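Local atomic coordinates of conjugal transfer protein-like C-terminal domain-containing protein (Enterococcus faecalis, PDB entry 4EC6), a protein that is of unknown function but is probably a membrane-anchored transfer protein of the plasmid conjugation machinery, its C-terminal NTF2-like domain resembling VirB8 of type IV secretion systems. Residues 55-60 with 117-122; 66-71 with 80-85; 130-135 with 155-160; 137-142 with 149-154. All coordinates share one frame; numbering follows the deposited sequence.

Interaction 1 (55-60 with 117-122)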
loop_
_atom_site.group_PDB
_atom_site.type_symbol
_atom_site.label_atom_id
_atom_site.label_comp_id
_atom_site.label_asym_id
_atom_site.label_seq_id
_atom_site.Cartn_x
_atom_site.Cartn_y
_atom_site.Cartn_z
ATOM N N SER A 55 -5.245 5.460 8.216
ATOM C CA SER A 55 -5.667 4.914 6.944
ATOM C C SER A 55 -6.287 5.891 5.974
ATOM O O SER A 55 -5.961 5.921 4.772
ATOM C CB SER A 55 -6.691 3.821 7.229
ATOM O OG SER A 55 -5.969 2.725 7.753
ATOM N N LYS A 56 -7.231 6.659 6.484
ATOM C CA LYS A 56 -7.960 7.576 5.666
ATOM C C LYS A 56 -7.124 8.754 5.238
ATOM O O LYS A 56 -7.212 9.104 4.073
ATOM C CB LYS A 56 -9.254 8.025 6.333
ATOM C CG LYS A 56 -10.219 6.892 6.654
ATOM C CD LYS A 56 -11.614 7.471 6.871
ATOM C CE LYS A 56 -12.633 6.384 7.210
ATOM N NZ LYS A 56 -12.689 6.319 8.696
ATOM N N ILE A 57 -6.282 9.329 6.102
ATOM C CA ILE A 57 -5.432 10.453 5.640
ATOM C C ILE A 57 -4.476 9.962 4.571
ATOM O O ILE A 57 -4.262 10.619 3.537
ATOM C CB ILE A 57 -4.497 11.088 6.693
ATOM C CG1 ILE A 57 -4.913 10.871 8.137
ATOM C CG2 ILE A 57 -4.440 12.588 6.473
ATOM C CD1 ILE A 57 -5.694 12.047 8.735
ATOM N N ASP A 58 -3.891 8.796 4.833
ATOM C CA ASP A 58 -2.971 8.151 3.924
ATOM C C ASP A 58 -3.557 8.007 2.526
ATOM O O ASP A 58 -2.975 8.468 1.560
ATOM C CB ASP A 58 -2.623 6.810 4.562
ATOM C CG ASP A 58 -1.881 5.845 3.656
ATOM O OD1 ASP A 58 -1.673 6.062 2.426
ATOM O OD2 ASP A 58 -1.511 4.807 4.239
ATOM N N THR A 59 -4.735 7.395 2.427
ATOM C CA THR A 59 -5.427 7.199 1.163
ATOM C C THR A 59 -5.764 8.514 0.499
ATOM O O THR A 59 -5.538 8.699 -0.711
ATOM C CB THR A 59 -6.705 6.376 1.392
ATOM O OG1 THR A 59 -6.329 5.054 1.735
ATOM C CG2 THR A 59 -7.553 6.288 0.163
ATOM N N PHE A 60 -6.312 9.444 1.265
ATOM C CA PHE A 60 -6.578 10.770 0.716
ATOM C C PHE A 60 -5.294 11.355 0.082
ATOM O O PHE A 60 -5.297 11.846 -1.058
ATOM C CB PHE A 60 -7.112 11.695 1.802
ATOM C CG PHE A 60 -7.269 13.101 1.365
ATOM C CD1 PHE A 60 -8.364 13.502 0.605
ATOM C CD2 PHE A 60 -6.331 14.031 1.688
ATOM C CE1 PHE A 60 -8.491 14.816 0.182
ATOM C CE2 PHE A 60 -6.473 15.352 1.268
ATOM C CZ PHE A 60 -7.551 15.748 0.531
ATOM N N TYR A 117 -2.924 17.462 10.240
ATOM C CA TYR A 117 -1.818 16.559 10.233
ATOM C C TYR A 117 -0.877 16.961 9.158
ATOM O O TYR A 117 -1.304 17.352 8.086
ATOM C CB TYR A 117 -2.317 15.152 9.985
ATOM C CG TYR A 117 -2.946 14.580 11.205
ATOM C CD1 TYR A 117 -2.198 13.799 12.073
ATOM C CD2 TYR A 117 -4.296 14.823 11.523
ATOM C CE1 TYR A 117 -2.764 13.260 13.203
ATOM C CE2 TYR A 117 -4.878 14.267 12.654
ATOM C CZ TYR A 117 -4.092 13.504 13.480
ATOM O OH TYR A 117 -4.593 12.953 14.634
ATOM N N SER A 118 0.406 16.890 9.466
ATOM C CA SER A 118 1.441 16.950 8.467
ATOM C C SER A 118 1.716 15.499 8.018
ATOM O O SER A 118 2.021 14.630 8.858
ATOM C CB SER A 118 2.691 17.568 9.084
ATOM O OG SER A 118 3.726 17.550 8.132
ATOM N N VAL A 119 1.573 15.222 6.716
ATOM C CA VAL A 119 1.781 13.855 6.225
ATOM C C VAL A 119 3.039 13.760 5.374
ATOM O O VAL A 119 3.395 14.689 4.668
ATOM C CB VAL A 119 0.542 13.276 5.469
ATOM C CG1 VAL A 119 -0.711 13.485 6.266
ATOM C CG2 VAL A 119 0.328 13.925 4.119
ATOM N N GLU A 120 3.708 12.631 5.402
ATOM C CA GLU A 120 4.845 12.418 4.494
ATOM C C GLU A 120 4.682 11.170 3.686
ATOM O O GLU A 120 4.104 10.190 4.168
ATOM C CB GLU A 120 6.128 12.284 5.283
ATOM C CG GLU A 120 6.345 13.429 6.254
ATOM C CD GLU A 120 7.623 13.285 7.046
ATOM O OE1 GLU A 120 8.277 12.244 6.966
ATOM O OE2 GLU A 120 7.985 14.214 7.769
ATOM N N TYR A 121 5.211 11.204 2.458
ATOM C CA TYR A 121 5.334 10.025 1.606
ATOM C C TYR A 121 6.738 9.902 1.035
ATOM O O TYR A 121 7.417 10.903 0.767
ATOM C CB TYR A 121 4.329 10.066 0.466
ATOM C CG TYR A 121 2.876 10.163 0.890
ATOM C CD1 TYR A 121 2.009 9.078 0.725
ATOM C CD2 TYR A 121 2.359 11.331 1.443
ATOM C CE1 TYR A 121 0.687 9.133 1.125
ATOM C CE2 TYR A 121 1.026 11.414 1.831
ATOM C CZ TYR A 121 0.201 10.299 1.664
ATOM O OH TYR A 121 -1.098 10.372 2.060
ATOM N N LEU A 122 7.176 8.667 0.813
ATOM C CA LEU A 122 8.389 8.423 0.027
ATOM C C LEU A 122 7.993 8.115 -1.398
ATOM O O LEU A 122 7.111 7.303 -1.613
ATOM C CB LEU A 122 9.189 7.245 0.582
ATOM C CG LEU A 122 9.816 7.518 1.917
ATOM C CD1 LEU A 122 10.977 6.542 2.033
ATOM C CD2 LEU A 122 10.307 8.973 2.082
#

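Interaction 2 (66-71 with 80-85)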
loop_
_atom_site.group_PDB
_atom_site.type_symbol
_atom_site.label_atom_id
_atom_site.label_comp_id
_atom_site.label_asym_id
_atom_site.label_seq_id
_atom_site.Cartn_x
_atom_site.Cartn_y
_atom_site.Cartn_z
ATOM N N THR A 66 -1.677 11.659 -7.043
ATOM C CA THR A 66 -2.010 11.332 -8.383
ATOM C C THR A 66 -2.328 12.595 -9.210
ATOM O O THR A 66 -1.856 12.732 -10.319
ATOM C CB THR A 66 -3.187 10.379 -8.307
ATOM O OG1 THR A 66 -2.702 9.110 -7.813
ATOM C CG2 THR A 66 -3.796 10.181 -9.636
ATOM N N TYR A 67 -3.103 13.533 -8.687
ATOM C CA TYR A 67 -3.405 14.734 -9.433
ATOM C C TYR A 67 -2.259 15.776 -9.365
ATOM O O TYR A 67 -1.910 16.429 -10.330
ATOM C CB TYR A 67 -4.763 15.283 -8.984
ATOM C CG TYR A 67 -5.854 14.392 -9.443
ATOM C CD1 TYR A 67 -6.189 14.307 -10.830
ATOM C CD2 TYR A 67 -6.524 13.559 -8.556
ATOM C CE1 TYR A 67 -7.177 13.446 -11.302
ATOM C CE2 TYR A 67 -7.518 12.675 -9.022
ATOM C CZ TYR A 67 -7.823 12.639 -10.389
ATOM O OH TYR A 67 -8.790 11.815 -10.838
ATOM N N TYR A 68 -1.637 15.889 -8.227
ATOM C CA TYR A 68 -0.542 16.775 -8.058
ATOM C C TYR A 68 0.599 16.386 -8.956
ATOM O O TYR A 68 1.255 17.248 -9.487
ATOM C CB TYR A 68 -0.095 16.734 -6.602
ATOM C CG TYR A 68 0.951 17.753 -6.277
ATOM C CD1 TYR A 68 0.644 19.140 -6.299
ATOM C CD2 TYR A 68 2.236 17.350 -5.916
ATOM C CE1 TYR A 68 1.616 20.079 -6.004
ATOM C CE2 TYR A 68 3.215 18.282 -5.626
ATOM C CZ TYR A 68 2.901 19.616 -5.677
ATOM O OH TYR A 68 3.867 20.469 -5.355
ATOM N N PHE A 69 0.828 15.088 -9.153
ATOM C CA PHE A 69 1.929 14.676 -10.037
ATOM C C PHE A 69 1.495 14.456 -11.498
ATOM O O PHE A 69 2.273 13.963 -12.308
ATOM C CB PHE A 69 2.703 13.462 -9.487
ATOM C CG PHE A 69 3.761 13.836 -8.496
ATOM C CD1 PHE A 69 5.083 14.076 -8.911
ATOM C CD2 PHE A 69 3.451 13.970 -7.158
ATOM C CE1 PHE A 69 6.059 14.437 -7.996
ATOM C CE2 PHE A 69 4.414 14.355 -6.249
ATOM C CZ PHE A 69 5.706 14.595 -6.663
ATOM N N SER A 70 0.267 14.839 -11.830
ATOM C CA SER A 70 -0.205 14.740 -13.176
ATOM C C SER A 70 0.714 15.554 -14.092
ATOM O O SER A 70 1.286 16.606 -13.720
ATOM C CB SER A 70 -1.606 15.294 -13.264
ATOM O OG SER A 70 -1.859 15.749 -14.596
ATOM N N GLN A 71 0.863 15.071 -15.306
ATOM C CA GLN A 71 1.699 15.806 -16.224
ATOM C C GLN A 71 1.013 16.738 -17.208
ATOM O O GLN A 71 1.714 17.388 -17.962
ATOM C CB GLN A 71 2.667 14.872 -16.895
ATOM C CG GLN A 71 3.755 14.557 -15.920
ATOM C CD GLN A 71 4.833 13.784 -16.582
ATOM O OE1 GLN A 71 4.978 12.587 -16.330
ATOM N NE2 GLN A 71 5.590 14.441 -17.457
ATOM N N SER A 80 -7.421 22.598 -12.262
ATOM C CA SER A 80 -8.811 22.175 -12.031
ATOM C C SER A 80 -8.903 20.793 -11.506
ATOM O O SER A 80 -9.743 20.515 -10.689
ATOM C CB SER A 80 -9.610 22.195 -13.316
ATOM O OG SER A 80 -9.705 23.514 -13.715
ATOM N N SER A 81 -8.076 19.900 -12.031
ATOM C CA SER A 81 -8.174 18.507 -11.657
ATOM C C SER A 81 -7.689 18.269 -10.224
ATOM O O SER A 81 -7.963 17.238 -9.684
ATOM C CB SER A 81 -7.419 17.615 -12.659
ATOM O OG SER A 81 -7.785 17.962 -13.978
ATOM N N LEU A 82 -6.955 19.212 -9.639
ATOM C CA LEU A 82 -6.582 19.070 -8.257
ATOM C C LEU A 82 -7.323 19.987 -7.282
ATOM O O LEU A 82 -7.182 19.854 -6.068
ATOM C CB LEU A 82 -5.060 19.120 -8.079
ATOM C CG LEU A 82 -4.281 20.349 -8.401
ATOM C CD1 LEU A 82 -4.684 21.475 -7.456
ATOM C CD2 LEU A 82 -2.813 19.967 -8.251
ATOM N N ARG A 83 -8.163 20.864 -7.822
ATOM C CA ARG A 83 -8.914 21.867 -7.062
ATOM C C ARG A 83 -9.655 21.331 -5.847
ATOM O O ARG A 83 -9.556 21.929 -4.782
ATOM C CB ARG A 83 -9.828 22.687 -7.993
ATOM C CG ARG A 83 -10.661 23.812 -7.372
ATOM C CD ARG A 83 -10.185 24.212 -5.969
ATOM N NE ARG A 83 -9.387 25.410 -5.993
ATOM C CZ ARG A 83 -8.555 25.829 -5.047
ATOM N NH1 ARG A 83 -8.315 25.155 -3.922
ATOM N NH2 ARG A 83 -7.941 26.986 -5.270
ATOM N N THR A 84 -10.380 20.212 -5.994
ATOM C CA THR A 84 -11.210 19.671 -4.914
ATOM C C THR A 84 -10.420 19.150 -3.769
ATOM O O THR A 84 -10.947 19.098 -2.702
ATOM C CB THR A 84 -12.144 18.530 -5.338
ATOM O OG1 THR A 84 -11.387 17.502 -6.012
ATOM C CG2 THR A 84 -13.244 19.041 -6.256
ATOM N N TYR A 85 -9.172 18.727 -4.012
ATOM C CA TYR A 85 -8.259 18.263 -2.952
ATOM C C TYR A 85 -7.641 19.361 -2.140
ATOM O O TYR A 85 -7.262 19.133 -0.997
ATOM C CB TYR A 85 -7.119 17.458 -3.526
ATOM C CG TYR A 85 -7.584 16.220 -4.159
ATOM C CD1 TYR A 85 -7.872 15.104 -3.384
ATOM C CD2 TYR A 85 -7.763 16.148 -5.528
ATOM C CE1 TYR A 85 -8.321 13.937 -3.948
ATOM C CE2 TYR A 85 -8.254 14.985 -6.093
ATOM C CZ TYR A 85 -8.524 13.889 -5.284
ATOM O OH TYR A 85 -8.989 12.710 -5.837
#

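Interaction 3 (130-135 with 155-160)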
loop_
_atom_site.group_PDB
_atom_site.type_symbol
_atom_site.label_atom_id
_atom_site.label_comp_id
_atom_site.label_asym_id
_atom_site.label_seq_id
_atom_site.Cartn_x
_atom_site.Cartn_y
_atom_site.Cartn_z
ATOM N N ARG A 130 15.867 8.805 -15.467
ATOM C CA ARG A 130 16.708 8.892 -14.259
ATOM C C ARG A 130 15.773 8.916 -13.045
ATOM O O ARG A 130 15.065 9.893 -12.809
ATOM C CB ARG A 130 17.577 10.162 -14.256
ATOM C CG ARG A 130 18.460 10.358 -15.476
ATOM C CD ARG A 130 19.930 10.083 -15.193
ATOM N NE ARG A 130 20.788 11.016 -15.936
ATOM C CZ ARG A 130 22.095 10.858 -16.160
ATOM N NH1 ARG A 130 22.737 9.784 -15.709
ATOM N NH2 ARG A 130 22.767 11.779 -16.849
ATOM N N SER A 131 15.777 7.822 -12.298
ATOM C CA SER A 131 14.924 7.656 -11.143
ATOM C C SER A 131 15.620 8.079 -9.841
ATOM O O SER A 131 16.821 7.941 -9.708
ATOM C CB SER A 131 14.509 6.198 -11.061
ATOM O OG SER A 131 14.078 5.894 -9.760
ATOM N N LYS A 132 14.870 8.604 -8.880
ATOM C CA LYS A 132 15.453 8.879 -7.561
ATOM C C LYS A 132 14.384 8.875 -6.492
ATOM O O LYS A 132 13.193 9.080 -6.777
ATOM C CB LYS A 132 16.267 10.198 -7.538
ATOM C CG LYS A 132 15.461 11.462 -7.834
ATOM C CD LYS A 132 16.311 12.726 -7.940
ATOM C CE LYS A 132 17.215 12.930 -6.727
ATOM N NZ LYS A 132 17.596 14.363 -6.519
HETATM N N MSE A 133 14.830 8.618 -5.274
HETATM C CA MSE A 133 14.006 8.643 -4.089
HETATM C C MSE A 133 13.746 10.058 -3.624
HETATM O O MSE A 133 14.666 10.830 -3.425
HETATM C CB MSE A 133 14.792 7.941 -3.003
HETATM C CG MSE A 133 14.201 6.565 -2.790
HETATM SE SE MSE A 133 14.860 5.789 -1.070
HETATM C CE MSE A 133 13.096 5.805 -0.212
ATOM N N GLN A 134 12.481 10.413 -3.435
ATOM C CA GLN A 134 12.166 11.688 -2.815
ATOM C C GLN A 134 11.175 11.519 -1.671
ATOM O O GLN A 134 10.469 10.525 -1.578
ATOM C CB GLN A 134 11.651 12.707 -3.857
ATOM C CG GLN A 134 12.748 13.140 -4.824
ATOM C CD GLN A 134 12.554 14.536 -5.385
ATOM O OE1 GLN A 134 11.852 14.744 -6.390
ATOM N NE2 GLN A 134 13.229 15.499 -4.783
ATOM N N LYS A 135 11.185 12.483 -0.767
ATOM C CA LYS A 135 10.136 12.645 0.218
ATOM C C LYS A 135 9.271 13.887 -0.090
ATOM O O LYS A 135 9.763 14.906 -0.568
ATOM C CB LYS A 135 10.721 12.727 1.608
ATOM C CG LYS A 135 9.742 13.259 2.608
ATOM C CD LYS A 135 10.012 12.628 3.944
ATOM C CE LYS A 135 11.045 13.390 4.732
ATOM N NZ LYS A 135 11.437 12.499 5.877
ATOM N N LEU A 155 8.908 18.983 -1.624
ATOM C CA LEU A 155 9.557 17.833 -2.184
ATOM C C LEU A 155 11.032 17.955 -1.809
ATOM O O LEU A 155 11.591 18.993 -1.992
ATOM C CB LEU A 155 9.364 17.920 -3.680
ATOM C CG LEU A 155 9.248 16.726 -4.564
ATOM C CD1 LEU A 155 8.461 15.606 -3.868
ATOM C CD2 LEU A 155 8.565 17.259 -5.814
ATOM N N THR A 156 11.666 16.916 -1.256
ATOM C CA THR A 156 13.070 17.013 -0.883
ATOM C C THR A 156 13.744 15.703 -1.165
ATOM O O THR A 156 13.096 14.669 -1.175
ATOM C CB THR A 156 13.247 17.289 0.621
ATOM O OG1 THR A 156 12.534 16.305 1.375
ATOM C CG2 THR A 156 12.736 18.678 1.008
ATOM N N ASP A 157 15.061 15.735 -1.368
ATOM C CA ASP A 157 15.833 14.506 -1.612
ATOM C C ASP A 157 15.865 13.667 -0.339
ATOM O O ASP A 157 15.761 14.196 0.740
ATOM C CB ASP A 157 17.247 14.863 -2.031
ATOM C CG ASP A 157 17.349 15.319 -3.491
ATOM O OD1 ASP A 157 16.315 15.447 -4.215
ATOM O OD2 ASP A 157 18.510 15.561 -3.901
ATOM N N PHE A 158 15.981 12.357 -0.463
ATOM C CA PHE A 158 15.839 11.499 0.671
ATOM C C PHE A 158 16.715 10.274 0.513
ATOM O O PHE A 158 16.926 9.788 -0.595
ATOM C CB PHE A 158 14.357 11.047 0.851
ATOM C CG PHE A 158 14.179 10.017 1.949
ATOM C CD1 PHE A 158 13.939 10.407 3.284
ATOM C CD2 PHE A 158 14.317 8.648 1.672
ATOM C CE1 PHE A 158 13.814 9.451 4.300
ATOM C CE2 PHE A 158 14.174 7.698 2.689
ATOM C CZ PHE A 158 13.917 8.107 4.010
ATOM N N SER A 159 17.180 9.744 1.635
ATOM C CA SER A 159 17.681 8.369 1.663
ATOM C C SER A 159 17.615 7.855 3.099
ATOM O O SER A 159 17.400 8.632 4.024
ATOM C CB SER A 159 19.101 8.268 1.121
ATOM O OG SER A 159 19.961 8.933 2.029
ATOM N N PHE A 160 17.769 6.536 3.253
ATOM C CA PHE A 160 17.666 5.837 4.542
ATOM C C PHE A 160 18.918 5.934 5.432
ATOM O O PHE A 160 18.879 5.613 6.625
ATOM C CB PHE A 160 17.316 4.371 4.264
ATOM C CG PHE A 160 15.912 4.185 3.779
ATOM C CD1 PHE A 160 14.814 4.548 4.607
ATOM C CD2 PHE A 160 15.660 3.714 2.503
ATOM C CE1 PHE A 160 13.520 4.423 4.176
ATOM C CE2 PHE A 160 14.355 3.581 2.075
ATOM C CZ PHE A 160 13.293 3.924 2.913
HETATM O O HOH W 1 9.539 16.570 1.823
#

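Interaction 4 (137-142 with 149-154)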
loop_
_atom_site.group_PDB
_atom_site.type_symbol
_atom_site.label_atom_id
_atom_site.label_comp_id
_atom_site.label_asym_id
_atom_site.label_seq_id
_atom_site.Cartn_x
_atom_site.Cartn_y
_atom_site.Cartn_z
ATOM N N THR A 137 6.132 16.233 1.725
ATOM C CA THR A 137 5.475 16.646 2.949
ATOM C C THR A 137 4.410 17.721 2.589
ATOM O O THR A 137 4.618 18.582 1.744
ATOM C CB THR A 137 6.535 17.247 3.877
ATOM O OG1 THR A 137 7.654 16.379 3.862
ATOM C CG2 THR A 137 6.071 17.359 5.320
ATOM N N PHE A 138 3.247 17.627 3.203
ATOM C CA PHE A 138 2.224 18.637 3.084
ATOM C C PHE A 138 1.229 18.480 4.242
ATOM O O PHE A 138 1.154 17.432 4.872
ATOM C CB PHE A 138 1.544 18.576 1.732
ATOM C CG PHE A 138 0.884 17.265 1.410
ATOM C CD1 PHE A 138 -0.472 17.058 1.705
ATOM C CD2 PHE A 138 1.577 16.253 0.729
ATOM C CE1 PHE A 138 -1.098 15.867 1.374
ATOM C CE2 PHE A 138 0.931 15.052 0.389
ATOM C CZ PHE A 138 -0.398 14.852 0.709
ATOM N N GLU A 139 0.480 19.516 4.550
ATOM C CA GLU A 139 -0.538 19.374 5.611
ATOM C C GLU A 139 -1.952 19.146 5.099
ATOM O O GLU A 139 -2.262 19.441 3.968
ATOM C CB GLU A 139 -0.447 20.524 6.584
ATOM C CG GLU A 139 0.962 20.609 7.070
ATOM C CD GLU A 139 1.204 21.818 7.930
ATOM O OE1 GLU A 139 0.202 22.390 8.469
ATOM O OE2 GLU A 139 2.410 22.192 8.049
ATOM N N VAL A 140 -2.802 18.647 5.965
ATOM C CA VAL A 140 -4.120 18.123 5.595
ATOM C C VAL A 140 -5.028 18.419 6.776
ATOM O O VAL A 140 -4.578 18.348 7.888
ATOM C CB VAL A 140 -4.001 16.610 5.390
ATOM C CG1 VAL A 140 -5.327 15.896 5.518
ATOM C CG2 VAL A 140 -3.444 16.372 4.010
ATOM N N GLU A 141 -6.263 18.837 6.536
ATOM C CA GLU A 141 -7.207 19.150 7.609
ATOM C C GLU A 141 -8.522 18.469 7.331
ATOM O O GLU A 141 -8.894 18.262 6.169
ATOM C CB GLU A 141 -7.384 20.647 7.790
ATOM C CG GLU A 141 -6.164 21.329 8.398
ATOM C CD GLU A 141 -6.259 22.858 8.339
ATOM O OE1 GLU A 141 -7.389 23.397 8.194
ATOM O OE2 GLU A 141 -5.193 23.532 8.399
ATOM N N PRO A 142 -9.198 18.020 8.391
ATOM C CA PRO A 142 -10.443 17.318 8.097
ATOM C C PRO A 142 -11.504 18.349 7.783
ATOM O O PRO A 142 -11.368 19.505 8.157
ATOM C CB PRO A 142 -10.764 16.601 9.408
ATOM C CG PRO A 142 -10.073 17.406 10.478
ATOM C CD PRO A 142 -8.808 17.911 9.817
ATOM N N VAL A 149 -6.038 19.411 1.565
ATOM C CA VAL A 149 -4.641 19.812 1.658
ATOM C C VAL A 149 -4.593 21.323 1.999
ATOM O O VAL A 149 -5.346 22.101 1.412
ATOM C CB VAL A 149 -3.900 19.576 0.306
ATOM C CG1 VAL A 149 -2.513 20.179 0.321
ATOM C CG2 VAL A 149 -3.848 18.095 -0.052
ATOM N N THR A 150 -3.700 21.741 2.896
ATOM C CA THR A 150 -3.658 23.111 3.320
ATOM C C THR A 150 -2.291 23.790 3.206
ATOM O O THR A 150 -2.127 24.909 3.656
ATOM C CB THR A 150 -4.125 23.250 4.790
ATOM O OG1 THR A 150 -3.291 22.441 5.644
ATOM C CG2 THR A 150 -5.541 22.821 4.962
ATOM N N THR A 151 -1.271 23.120 2.690
ATOM C CA THR A 151 -0.003 23.803 2.379
ATOM C C THR A 151 0.447 23.338 0.999
ATOM O O THR A 151 -0.045 22.339 0.483
ATOM C CB THR A 151 1.104 23.462 3.357
ATOM O OG1 THR A 151 1.243 22.039 3.397
ATOM C CG2 THR A 151 0.792 23.967 4.723
ATOM N N GLN A 152 1.369 24.055 0.385
ATOM C CA GLN A 152 1.887 23.579 -0.883
ATOM C C GLN A 152 2.898 22.454 -0.555
ATOM O O GLN A 152 3.676 22.631 0.333
ATOM C CB GLN A 152 2.554 24.713 -1.631
ATOM C CG GLN A 152 3.196 24.165 -2.889
ATOM C CD GLN A 152 3.823 25.215 -3.718
ATOM O OE1 GLN A 152 4.434 26.128 -3.191
ATOM N NE2 GLN A 152 3.687 25.101 -5.037
ATOM N N PRO A 153 2.837 21.282 -1.225
ATOM C CA PRO A 153 3.725 20.171 -0.846
ATOM C C PRO A 153 5.206 20.531 -0.988
ATOM O O PRO A 153 5.562 21.191 -1.950
ATOM C CB PRO A 153 3.341 19.085 -1.849
ATOM C CG PRO A 153 1.938 19.371 -2.203
ATOM C CD PRO A 153 1.866 20.864 -2.260
ATOM N N LYS A 154 6.039 20.154 -0.014
ATOM C CA LYS A 154 7.523 20.227 -0.130
ATOM C C LYS A 154 8.120 18.900 -0.580
ATOM O O LYS A 154 7.890 17.822 -0.008
ATOM C CB LYS A 154 8.241 20.636 1.175
ATOM C CG LYS A 154 7.816 21.951 1.841
ATOM C CD LYS A 154 7.187 22.883 0.799
ATOM C CE LYS A 154 7.012 24.332 1.263
ATOM N NZ LYS A 154 6.910 25.170 0.023
HETATM O O HOH W 1 9.539 16.570 1.823
#

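Interaction 1 (55-60 with 117-122)
I57 and Y121 carry the contact between the helix 55-60 and the strand 117-122. The two segments approach to 9.6 Å between their axes, and the helix crosses the strand at -59°. I57 makes the apolar part of the contact. Its CG2 packs on CG1 of V119 at 3.8 Å. The V119 branch that touches is the one anti to the carbonyl carbon. The other arm of I57 ends in CD1, which comes obliquely to the Y117 ring, 4.2 Å from CD2. The two side chains cross at about a right angle. The polar anchor lies further along the strand. Y121 OH donates to the backbone O of D58 at 2.7 Å. The donor sits 17° off the carbonyl plane, and the acceptor lies at the edge of the ring, in its plane. One side-chain bond from the strand thus reaches a helix carbonyl.

The contact is close at I57, V119, Y121 and the D58 carbonyl. It is looser at the Y117 ring and the D58 side chain. D58 OD1 stays 4.1 Å from Y121 CE1, with the planes 74° apart, and is held instead by a salt bridge to R62. In this NTF2-like domain the helix 54-68 packs on the sheet. I57 also touches V140 of the next strand and F147 beyond it. The Y121 ring meets Y107 of the strand 101-112 edge to face.

Interaction 2 (66-71 with 80-85)
The chain ends its helix at Y68 and comes close to 80-85 just before, where Y67 CA lies 5.5 Å from L82 CA. Y67 does most of the touching. Its CG sits beside the backbone N, anti to the carbonyl carbon (chi1 -70°), and the ring reaches across to 80-85. The backbone O of S81 lies over one face of this ring, 3.6 Å from CG. The ring meets Y85 rim to rim. Y67 CD2 is 3.3 Å from Y85 CE2, the planes are 27° apart, and neither ring covers the other. L82 CB packs on CB of Y67 at 4.0 Å. L82 CD2 reaches Y68, 3.9 Å from CA, and lies at the edge of the Y68 ring. L82 and Y68 run side by side and point the same way. W95 and I92 also touch L82, while Y68 packs on P153 and Y85 on F64, so Y68, L82 and Y85 face the interior, while Y67 and S81 lie at its margin.

No hydrogen bond crosses between 66-71 and 80-85. The last turn of helix 54-68 is therefore joined to 80-85 by shape and apolar contact, and the fit depends on how the aromatic and aliphatic groups meet.

Interaction 3 (130-135 with 155-160)
The open end of the β-hairpin formed by strands 131-142 and 147-157 is joined here. K135 and T156 form an antiparallel hydrogen-bonded pair. K135 N donates to T156 O and T156 N to K135 O, each at 2.9 Å and nearly straight (162° and 159°). A water bonds T156 OG1 and, weakly, K135 O. Q134 and D157 are the next pair, non-hydrogen-bonded. K132 reaches D157 too. Its chain is bent at chi3 (-53°), which brings NZ to face both carboxylate oxygens, 2.9 Å from OD1, as a salt bridge whose hydrogen bonds are weak.

Strand 147-157 is outermost within this chain in the four-stranded antiparallel sheet of the NTF2-like domain, and 131-142 lies inside it. Past D157 come F158 and F160. M133, a selenomethionine, makes a Met-aromatic contact with each. Its SE lies in the plane of the F158 ring, at the edge, and oblique to the F160 ring. Its CE is 3.6 Å from F158 CD2 and 3.4 Å from F160 CE2. The two rings meet, F158 CE2 standing over the centre of one F160 face. L122 of strand 117-126 touches M133 and both rings, and F160 meets F60 and Y63 of the third subunit edge to face.

Interaction 4 (137-142 with 149-154)
T137 and K154 start the contact as an antiparallel hydrogen-bonded pair. T137 N donates to K154 O at 2.9 Å, and K154 N to T137 O at 2.8 Å, both in the carbonyl plane. A water bonds T137 OG1 and K154 O. Beyond this pair the register shifts by two residues, and a threonine hydroxyl takes over from the backbone. T151 OG1 lies between the backbone N and the carbonyl carbon of its own residue (chi1 55°) and accepts from E139 N at 2.9 Å, with an angle of 165°. T150 N returns a bond to E139 O at 2.9 Å, coming from above the carbonyl plane. V140 then pairs with V149 without hydrogen bonds.

The apolar contacts gather around F138. V149 CG2 is 3.8 Å from F138 CE1, the two side chains crossing at about a right angle. P153 CG lies 4.0 Å from F138 CB. F64 of the helix 54-68 meets the F138 ring and also touches V149 and P153.

The methyl of T150 packs on the carboxylate of E141, CG2 to CD 3.5 Å. That of T151 lies beside E139. The interruption in strand 147-157 is thus bridged by a side-chain oxygen, which keeps E139 N bonded where the backbone moves off.

From the N terminus, helix 54-68 enters interaction 1 first and then interaction 2. Interaction 2 closes a short loop through helix 75-82, which lies within the long loop that interaction 1 closes at strand 117-126. The chain then turns into strand 131-142. Interaction 4 closes the inner part of its hairpin with strand 147-157, and interaction 3 the outer part around it; one water belongs to both. Probable backbone hydrogen bonds between neighbouring strands join 1 to 4, and another, V149 N to Y85 O, joins 2 to 4. Together they tie helix 54-68 to the sheet and to the 80-85 region, close the hairpin, and lay the C-terminal tail against strands 117-126 and 131-142.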